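DNA repair and telomere maintenance protein nbs1 (Schizosaccharomyces pombe, PDB 3I0N) serves as the phosphoprotein-binding adaptor subunit of the MRN complex, which repairs DNA double-strand breaks and maintains telomeres. Local coordinates at residues P20-V25 / H47-I52; D121-L126 / T140-S145; M233-S238 / T253-G258. One frame throughout, in Å; residues are numbered along the deposited sequence.

Contact 1 (P20-V25 / H47-I52)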
loop_
_atom_site.group_PDB
_atom_site.type_symbol
_atom_site.label_atom_id
_atom_site.label_comp_id
_atom_site.label_asym_id
_atom_site.label_seq_id
_atom_site.Cartn_x
_atom_site.Cartn_y
_atom_site.Cartn_z
ATOM N N PRO A 20 13.592 -6.156 11.165
ATOM C CA PRO A 20 13.932 -5.644 12.495
ATOM C C PRO A 20 14.436 -6.738 13.406
ATOM O O PRO A 20 13.846 -7.812 13.470
ATOM C CB PRO A 20 12.598 -5.083 13.001
ATOM C CG PRO A 20 11.975 -4.551 11.747
ATOM C CD PRO A 20 12.318 -5.580 10.684
ATOM N N GLY A 21 15.532 -6.456 14.095
ATOM C CA GLY A 21 16.200 -7.436 14.930
ATOM C C GLY A 21 17.675 -7.132 15.003
ATOM O O GLY A 21 18.111 -6.049 14.647
ATOM N N THR A 22 18.454 -8.093 15.470
ATOM C CA THR A 22 19.875 -7.886 15.580
ATOM C C THR A 22 20.638 -9.063 14.989
ATOM O O THR A 22 20.227 -10.207 15.136
ATOM C CB THR A 22 20.285 -7.560 17.044
ATOM O OG1 THR A 22 21.656 -7.162 17.075
ATOM C CG2 THR A 22 20.056 -8.755 17.981
ATOM N N TYR A 23 21.736 -8.759 14.302
ATOM C CA TYR A 23 22.488 -9.742 13.524
ATOM C C TYR A 23 23.972 -9.634 13.832
ATOM O O TYR A 23 24.546 -8.540 13.784
ATOM C CB TYR A 23 22.267 -9.515 12.012
ATOM C CG TYR A 23 20.812 -9.507 11.589
ATOM C CD1 TYR A 23 20.196 -10.673 11.125
ATOM C CD2 TYR A 23 20.045 -8.335 11.657
ATOM C CE1 TYR A 23 18.861 -10.679 10.739
ATOM C CE2 TYR A 23 18.705 -8.330 11.267
ATOM C CZ TYR A 23 18.122 -9.510 10.810
ATOM O OH TYR A 23 16.795 -9.536 10.427
ATOM N N ILE A 24 24.592 -10.765 14.145
ATOM C CA ILE A 24 26.040 -10.813 14.332
ATOM C C ILE A 24 26.678 -11.184 12.993
ATOM O O ILE A 24 26.280 -12.159 12.358
ATOM C CB ILE A 24 26.456 -11.808 15.453
ATOM C CG1 ILE A 24 25.771 -11.465 16.792
ATOM C CG2 ILE A 24 27.966 -11.883 15.607
ATOM C CD1 ILE A 24 26.216 -10.161 17.449
ATOM N N VAL A 25 27.664 -10.392 12.577
ATOM C CA VAL A 25 28.279 -10.521 11.264
ATOM C C VAL A 25 29.757 -10.849 11.417
ATOM O O VAL A 25 30.497 -10.095 12.035
ATOM C CB VAL A 25 28.116 -9.209 10.443
ATOM C CG1 VAL A 25 28.632 -9.387 9.027
ATOM C CG2 VAL A 25 26.652 -8.754 10.438
ATOM N N HIS A 47 32.662 -9.881 13.682
ATOM C CA HIS A 47 33.153 -8.541 13.332
ATOM C C HIS A 47 32.222 -7.375 13.701
ATOM O O HIS A 47 32.666 -6.373 14.257
ATOM C CB HIS A 47 33.525 -8.456 11.848
ATOM C CG HIS A 47 34.367 -7.265 11.513
ATOM N ND1 HIS A 47 35.726 -7.350 11.299
ATOM C CD2 HIS A 47 34.049 -5.955 11.388
ATOM C CE1 HIS A 47 36.207 -6.146 11.046
ATOM N NE2 HIS A 47 35.210 -5.281 11.097
ATOM N N ALA A 48 30.944 -7.496 13.367
ATOM C CA ALA A 48 30.005 -6.397 13.562
ATOM C C ALA A 48 28.641 -6.906 13.978
ATOM O O ALA A 48 28.279 -8.043 13.678
ATOM C CB ALA A 48 29.881 -5.574 12.275
ATOM N N ARG A 49 27.882 -6.064 14.669
ATOM C CA ARG A 49 26.464 -6.328 14.832
ATOM C C ARG A 49 25.627 -5.284 14.099
ATOM O O ARG A 49 25.854 -4.081 14.242
ATOM C CB ARG A 49 26.069 -6.503 16.307
ATOM C CG ARG A 49 25.349 -5.344 16.960
ATOM C CD ARG A 49 24.348 -5.804 18.023
ATOM N NE ARG A 49 24.936 -6.664 19.052
ATOM C CZ ARG A 49 24.342 -7.755 19.536
ATOM N NH1 ARG A 49 23.157 -8.128 19.071
ATOM N NH2 ARG A 49 24.934 -8.485 20.479
ATOM N N PHE A 50 24.699 -5.762 13.276
ATOM C CA PHE A 50 23.716 -4.917 12.598
ATOM C C PHE A 50 22.404 -5.035 13.349
ATOM O O PHE A 50 21.899 -6.132 13.542
ATOM C CB PHE A 50 23.466 -5.385 11.151
ATOM C CG PHE A 50 24.668 -5.322 10.251
ATOM C CD1 PHE A 50 25.834 -4.649 10.630
ATOM C CD2 PHE A 50 24.614 -5.899 8.985
ATOM C CE1 PHE A 50 26.929 -4.587 9.788
ATOM C CE2 PHE A 50 25.704 -5.838 8.133
ATOM C CZ PHE A 50 26.870 -5.176 8.539
ATOM N N THR A 51 21.855 -3.897 13.759
ATOM C CA THR A 51 20.560 -3.852 14.427
ATOM C C THR A 51 19.597 -2.960 13.663
ATOM O O THR A 51 19.914 -1.805 13.344
ATOM C CB THR A 51 20.692 -3.380 15.877
ATOM O OG1 THR A 51 21.479 -4.333 16.595
ATOM C CG2 THR A 51 19.316 -3.253 16.534
ATOM N N ILE A 52 18.429 -3.519 13.367
ATOM C CA ILE A 52 17.389 -2.839 12.610
ATOM C C ILE A 52 16.231 -2.607 13.546
ATOM O O ILE A 52 15.726 -3.540 14.169
ATOM C CB ILE A 52 16.895 -3.698 11.431
ATOM C CG1 ILE A 52 18.070 -4.295 10.646
ATOM C CG2 ILE A 52 15.919 -2.923 10.545
ATOM C CD1 ILE A 52 18.870 -3.343 9.881
#

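Contact 2 (D121-L126 / T140-S145)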
loop_
_atom_site.group_PDB
_atom_site.type_symbol
_atom_site.label_atom_id
_atom_site.label_comp_id
_atom_site.label_asym_id
_atom_site.label_seq_id
_atom_site.Cartn_x
_atom_site.Cartn_y
_atom_site.Cartn_z
ATOM N N ASP A 121 -7.660 -0.991 4.367
ATOM C CA ASP A 121 -9.006 -0.533 4.011
ATOM C C ASP A 121 -9.790 -0.061 5.248
ATOM O O ASP A 121 -10.583 0.883 5.168
ATOM C CB ASP A 121 -9.738 -1.689 3.327
ATOM C CG ASP A 121 -10.897 -1.239 2.434
ATOM O OD1 ASP A 121 -11.275 -0.045 2.409
ATOM O OD2 ASP A 121 -11.449 -2.129 1.742
ATOM N N ASN A 122 -9.555 -0.720 6.390
ATOM C CA ASN A 122 -10.265 -0.413 7.625
ATOM C C ASN A 122 -9.438 -0.645 8.915
ATOM O O ASN A 122 -8.408 -1.323 8.875
ATOM C CB ASN A 122 -11.642 -1.107 7.665
ATOM C CG ASN A 122 -11.552 -2.628 7.652
ATOM O OD1 ASN A 122 -12.041 -3.270 6.722
ATOM N ND2 ASN A 122 -10.956 -3.211 8.688
ATOM N N PRO A 123 -9.876 -0.044 10.043
ATOM C CA PRO A 123 -9.158 -0.109 11.329
ATOM C C PRO A 123 -9.090 -1.508 11.922
ATOM O O PRO A 123 -8.138 -1.815 12.639
ATOM C CB PRO A 123 -9.979 0.798 12.254
ATOM C CG PRO A 123 -10.857 1.608 11.363
ATOM C CD PRO A 123 -11.077 0.809 10.124
ATOM N N GLU A 124 -10.094 -2.336 11.636
ATOM C CA GLU A 124 -10.155 -3.711 12.135
ATOM C C GLU A 124 -8.997 -4.541 11.586
ATOM O O GLU A 124 -8.304 -5.217 12.344
ATOM C CB GLU A 124 -11.487 -4.378 11.776
ATOM C CG GLU A 124 -12.701 -3.783 12.456
ATOM C CD GLU A 124 -13.231 -2.513 11.788
ATOM O OE1 GLU A 124 -13.020 -2.316 10.568
ATOM O OE2 GLU A 124 -13.883 -1.718 12.499
ATOM N N MET A 125 -8.803 -4.473 10.269
ATOM C CA MET A 125 -7.722 -5.190 9.596
ATOM C C MET A 125 -6.351 -4.652 9.973
ATOM O O MET A 125 -5.411 -5.428 10.139
ATOM C CB MET A 125 -7.879 -5.143 8.072
ATOM C CG MET A 125 -9.011 -6.007 7.518
ATOM S SD MET A 125 -9.048 -5.925 5.707
ATOM C CE MET A 125 -7.588 -6.893 5.348
ATOM N N LEU A 126 -6.233 -3.332 10.101
ATOM C CA LEU A 126 -4.977 -2.717 10.543
ATOM C C LEU A 126 -4.611 -3.176 11.958
ATOM O O LEU A 126 -3.451 -3.437 12.245
ATOM C CB LEU A 126 -5.050 -1.188 10.474
ATOM C CG LEU A 126 -3.872 -0.376 11.026
ATOM C CD1 LEU A 126 -2.698 -0.377 10.074
ATOM C CD2 LEU A 126 -4.275 1.055 11.330
ATOM N N THR A 140 2.598 0.915 8.274
ATOM C CA THR A 140 1.185 0.669 8.006
ATOM C C THR A 140 0.359 1.887 8.411
ATOM O O THR A 140 0.811 2.716 9.208
ATOM C CB THR A 140 0.668 -0.585 8.764
ATOM O OG1 THR A 140 0.894 -0.437 10.174
ATOM C CG2 THR A 140 1.367 -1.853 8.286
ATOM N N GLY A 141 -0.842 2.002 7.848
ATOM C CA GLY A 141 -1.728 3.117 8.169
ATOM C C GLY A 141 -3.047 3.059 7.439
ATOM O O GLY A 141 -3.278 2.159 6.642
ATOM N N LEU A 142 -3.910 4.030 7.721
ATOM C CA LEU A 142 -5.238 4.136 7.105
ATOM C C LEU A 142 -5.322 5.368 6.213
ATOM O O LEU A 142 -5.866 5.311 5.120
ATOM C CB LEU A 142 -6.331 4.214 8.180
ATOM C CG LEU A 142 -6.518 3.026 9.131
ATOM C CD1 LEU A 142 -7.505 3.382 10.241
ATOM C CD2 LEU A 142 -6.994 1.800 8.365
ATOM N N ARG A 143 -4.773 6.482 6.686
ATOM C CA ARG A 143 -4.739 7.723 5.918
ATOM C C ARG A 143 -3.983 7.571 4.594
ATOM O O ARG A 143 -3.163 6.654 4.430
ATOM C CB ARG A 143 -4.128 8.837 6.764
ATOM C CG ARG A 143 -5.046 9.334 7.898
ATOM C CD ARG A 143 -4.257 10.044 9.009
ATOM N NE ARG A 143 -3.417 11.131 8.495
ATOM C CZ ARG A 143 -2.381 11.662 9.147
ATOM N NH1 ARG A 143 -2.042 11.212 10.351
ATOM N NH2 ARG A 143 -1.674 12.649 8.590
ATOM N N ASP A 144 -4.287 8.453 3.644
ATOM C CA ASP A 144 -3.569 8.510 2.372
ATOM C C ASP A 144 -2.128 8.961 2.581
ATOM O O ASP A 144 -1.846 9.832 3.406
ATOM C CB ASP A 144 -4.267 9.453 1.390
ATOM C CG ASP A 144 -5.442 8.795 0.664
ATOM O OD1 ASP A 144 -5.556 7.545 0.649
ATOM O OD2 ASP A 144 -6.264 9.540 0.086
ATOM N N SER A 145 -1.221 8.362 1.820
ATOM C CA SER A 145 0.196 8.699 1.891
ATOM C C SER A 145 0.820 8.615 0.504
ATOM O O SER A 145 0.404 7.810 -0.319
ATOM C CB SER A 145 0.907 7.754 2.861
ATOM O OG SER A 145 2.314 7.841 2.746
#

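Contact 3 (M233-S238 / T253-G258)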
loop_
_atom_site.group_PDB
_atom_site.type_symbol
_atom_site.label_atom_id
_atom_site.label_comp_id
_atom_site.label_asym_id
_atom_site.label_seq_id
_atom_site.Cartn_x
_atom_site.Cartn_y
_atom_site.Cartn_z
ATOM N N MET A 233 -23.117 15.382 -4.974
ATOM C CA MET A 233 -22.768 14.414 -3.932
ATOM C C MET A 233 -22.960 14.985 -2.533
ATOM O O MET A 233 -22.831 16.191 -2.326
ATOM C CB MET A 233 -21.304 14.008 -4.054
ATOM C CG MET A 233 -20.912 13.332 -5.336
ATOM S SD MET A 233 -19.271 12.625 -5.142
ATOM C CE MET A 233 -19.663 11.110 -4.265
ATOM N N LEU A 234 -23.222 14.105 -1.570
ATOM C CA LEU A 234 -23.340 14.501 -0.165
ATOM C C LEU A 234 -21.950 14.674 0.490
ATOM O O LEU A 234 -20.918 14.453 -0.153
ATOM C CB LEU A 234 -24.214 13.500 0.603
ATOM C CG LEU A 234 -25.199 14.067 1.634
ATOM C CD1 LEU A 234 -26.490 14.551 0.972
ATOM C CD2 LEU A 234 -25.517 13.029 2.688
ATOM N N ASN A 235 -21.945 15.054 1.769
ATOM C CA ASN A 235 -20.743 15.533 2.483
ATOM C C ASN A 235 -19.765 14.464 2.992
ATOM O O ASN A 235 -18.836 14.782 3.746
ATOM C CB ASN A 235 -21.151 16.396 3.691
ATOM C CG ASN A 235 -22.472 17.112 3.494
ATOM O OD1 ASN A 235 -23.419 16.903 4.249
ATOM N ND2 ASN A 235 -22.539 17.964 2.482
ATOM N N THR A 236 -19.971 13.210 2.594
ATOM C CA THR A 236 -19.212 12.100 3.173
ATOM C C THR A 236 -18.262 11.457 2.169
ATOM O O THR A 236 -18.587 11.315 0.988
ATOM C CB THR A 236 -20.154 11.029 3.821
ATOM O OG1 THR A 236 -21.087 11.675 4.700
ATOM C CG2 THR A 236 -19.362 9.982 4.621
ATOM N N SER A 237 -17.085 11.093 2.679
ATOM C CA SER A 237 -16.049 10.353 1.958
ATOM C C SER A 237 -15.338 11.175 0.885
ATOM O O SER A 237 -15.891 11.446 -0.185
ATOM C CB SER A 237 -16.587 9.031 1.393
ATOM O OG SER A 237 -15.523 8.184 0.988
ATOM N N SER A 238 -14.106 11.571 1.201
ATOM C CA SER A 238 -13.239 12.288 0.271
ATOM C C SER A 238 -12.587 11.324 -0.724
ATOM O O SER A 238 -12.178 11.734 -1.811
ATOM C CB SER A 238 -12.169 13.082 1.029
ATOM O OG SER A 238 -11.197 12.222 1.598
ATOM N N THR A 253 -21.000 19.450 -4.222
ATOM C CA THR A 253 -21.347 18.872 -2.926
ATOM C C THR A 253 -22.531 19.594 -2.293
ATOM O O THR A 253 -22.660 20.810 -2.421
ATOM C CB THR A 253 -20.150 18.837 -1.953
ATOM O OG1 THR A 253 -19.577 20.144 -1.843
ATOM C CG2 THR A 253 -19.094 17.861 -2.446
ATOM N N PHE A 254 -23.394 18.838 -1.621
ATOM C CA PHE A 254 -24.552 19.409 -0.935
ATOM C C PHE A 254 -24.844 18.717 0.402
ATOM O O PHE A 254 -24.607 17.519 0.554
ATOM C CB PHE A 254 -25.784 19.419 -1.854
ATOM C CG PHE A 254 -26.283 18.052 -2.236
ATOM C CD1 PHE A 254 -27.365 17.486 -1.571
ATOM C CD2 PHE A 254 -25.695 17.342 -3.273
ATOM C CE1 PHE A 254 -27.843 16.224 -1.922
ATOM C CE2 PHE A 254 -26.162 16.073 -3.627
ATOM C CZ PHE A 254 -27.238 15.516 -2.952
ATOM N N MET A 255 -25.359 19.484 1.362
ATOM C CA MET A 255 -25.553 19.015 2.737
ATOM C C MET A 255 -26.850 18.229 2.947
ATOM O O MET A 255 -26.839 17.163 3.564
ATOM C CB MET A 255 -25.474 20.201 3.715
ATOM C CG MET A 255 -25.599 19.833 5.192
ATOM S SD MET A 255 -25.496 21.258 6.290
ATOM C CE MET A 255 -26.242 20.589 7.773
ATOM N N SER A 256 -28.016 18.814 2.429
ATOM C CA SER A 256 -29.331 18.209 2.624
ATOM C C SER A 256 -30.004 17.911 1.291
ATOM O O SER A 256 -29.632 18.474 0.263
ATOM C CB SER A 256 -30.224 19.123 3.466
ATOM O OG SER A 256 -30.903 20.065 2.653
ATOM N N LEU A 257 -30.933 16.967 1.329
ATOM C CA LEU A 257 -31.740 16.661 0.148
ATOM C C LEU A 257 -32.535 17.869 -0.344
ATOM O O LEU A 257 -32.731 18.038 -1.550
ATOM C CB LEU A 257 -32.673 15.472 0.416
ATOM C CG LEU A 257 -32.374 14.129 -0.264
ATOM C CD1 LEU A 257 -32.973 14.085 -1.670
ATOM C CD2 LEU A 257 -30.875 13.834 -0.319
ATOM N N GLY A 258 -32.977 18.706 0.594
ATOM C CA GLY A 258 -33.679 19.945 0.271
ATOM C C GLY A 258 -32.786 21.043 -0.287
ATOM O O GLY A 258 -33.219 22.186 -0.419
#

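Contact 1 (P20-V25 / H47-I52)
V25 and F50 meet on the inner, close-packed side of two antiparallel strands, 21-25 and 48-52. The CG2 methyl of V25 sits squarely over one face of the F50 ring, 3.8 Å from its centroid, in a CH-pi contact. F50 CG is anti to its own carbonyl carbon (chi1 -62°), which sets the ring on the V25 side of the sheet with a face under V25 CG2. Y23 and I52 extend the same apolar face, with Y23 CE2 4.1 Å from I52 CG1. L18 of strand 16-18 touches Y23, F50 and I52, and F68 packs on F50 from strand 68-69. The Y23 hydroxyl is hydrogen-bonded to the backbone O of F19.

The other face carries T22, I24, R49 and T51. T22, R49 and T51 are partly exposed there, while I24 is buried, and polar bonds take over from apolar packing. R49 NH1 donates to T22 OG1 at 2.7 Å, and the oxygen lies 4° out of the guanidinium plane. T22 OG1 also pairs with T51 OG1 at 2.9 Å, so one hydroxyl links two side chains of the opposite strand. I24 CD1 lies over one guanidinium face, 3.7 Å from R49 CZ. The guanidinium is thus held by an in-plane hydrogen bond at its edge and a methyl over one face.

The backbones pair from G21-I52 to V25-A48. At the end, V25 O accepts from both H47 N (2.7 Å) and A48 N (3.0 Å). This is a classic beta bulge. It lies beside H47, whose imidazole is bonded through ND1 to S44 N and through NE2 to G78 O. S44 and H47 fit the Ser-x-x-His signature of FHA domains, and the paired strands belong to the beta sandwich of that phosphothreonine-recognition fold.

Contact 2 (D121-L126 / T140-S145)
L126 and L142 come together because their first torsions aim both side chains at each other, between the helix start and the segment 140-142. In L126, CG lies opposite the backbone N (chi1 174°), which carries the two methyls out from the start of helix 123-134. In L142, CG is anti to the carbonyl carbon instead (chi1 -63°), and the branch swings back over the first turn of that helix.

L126 then uses its two methyls separately. CD2 rests on the branch point of L142, 3.7 Å from L142 CG, and the two side chains cross at a slant. CD1 goes to the strand, where it lies 3.6 Å from both T140 CB and T140 OG1. It also comes 3.7 Å from the backbone N of G141.

L142 divides its methyls in a similar way. CD1 meets the ring of P123 at 4.0 Å from P123 CG, the side chains crossing at about a right angle. CD2 lies against the backbone of N122, 3.5 Å from N122 O. That same oxygen takes the first helical bond, from L126 N at 3.2 Å.

The contact is mainly apolar and lies near the surface. F120 of strand 118-120 also touches L126, T140 and L142. G141 is bonded through its backbone to I118 and F120. The contact therefore packs the first turn of the helix against strand 140-141 and the residue just after it. It lies in the first beta-alpha-beta unit of the parallel sheet of BRCT 1.

Contact 3 (M233-S238 / T253-G258)
M233 and T253 form a parallel strand pair at the ends of strands 230-233 and 250-253 in BRCT 2, and the contact runs on into the loops that follow. F254 N donates to M233 O at 2.8 Å, nearly in line with the carbonyl. The CA of T253 also approaches M233 O, at 3.1 Å. One residue further on the roles change over, and L234 CA points its hydrogen at F254 O, 3.4 Å away.

The main side-chain contact is between L234 and F254. F254 CG stands between its backbone N and carbonyl carbon (chi1 65°). This torsion lays the ring beside M233 and L234, with F254 CE1 3.6 Å from L234 CD1 and F254 CE2 3.4 Å from M233 N. The ring thus bridges a methyl and a stretch of backbone, and it also touches V271 of strand 270-272. With the ring cut back to an alanine here, L234 CD1 is likely to lose its aromatic partner and a gap to open next to V271.

Outside the ring, the amide of N235 comes against M255, with N235 ND2 3.2 Å from M255 CA. This part is exposed. M233 turns the other way, onto S240, H241 and L244 of helix 238-246. Beyond N235 and M255 the two chains part into their loops at the carboxyl edge of the parallel sheet, as in the alpha/beta fold of BRCT domains.

How the contacts relate
From the N terminus, the chain first closes contact 1, where strand 48-52 returns beside strand 21-26 within the FHA sandwich. Contact 2 follows and closes a shorter loop around helix 123-134 in BRCT 1. Contact 3 closes a similar loop around helix 238-246 in BRCT 2. The three are in series, and none nests in or crosses another. Contact 2 packs the helix start on the strand that follows, while contact 3 ties together the ends of the two parallel strands flanking helix 238-246. Their centres lie about 24 Å apart. Contacts 1 and 3 lie on opposite sides of the chain's centre, about 54 Å apart between centres, consistent with an elongated FHA/BRCT-repeat arrangement.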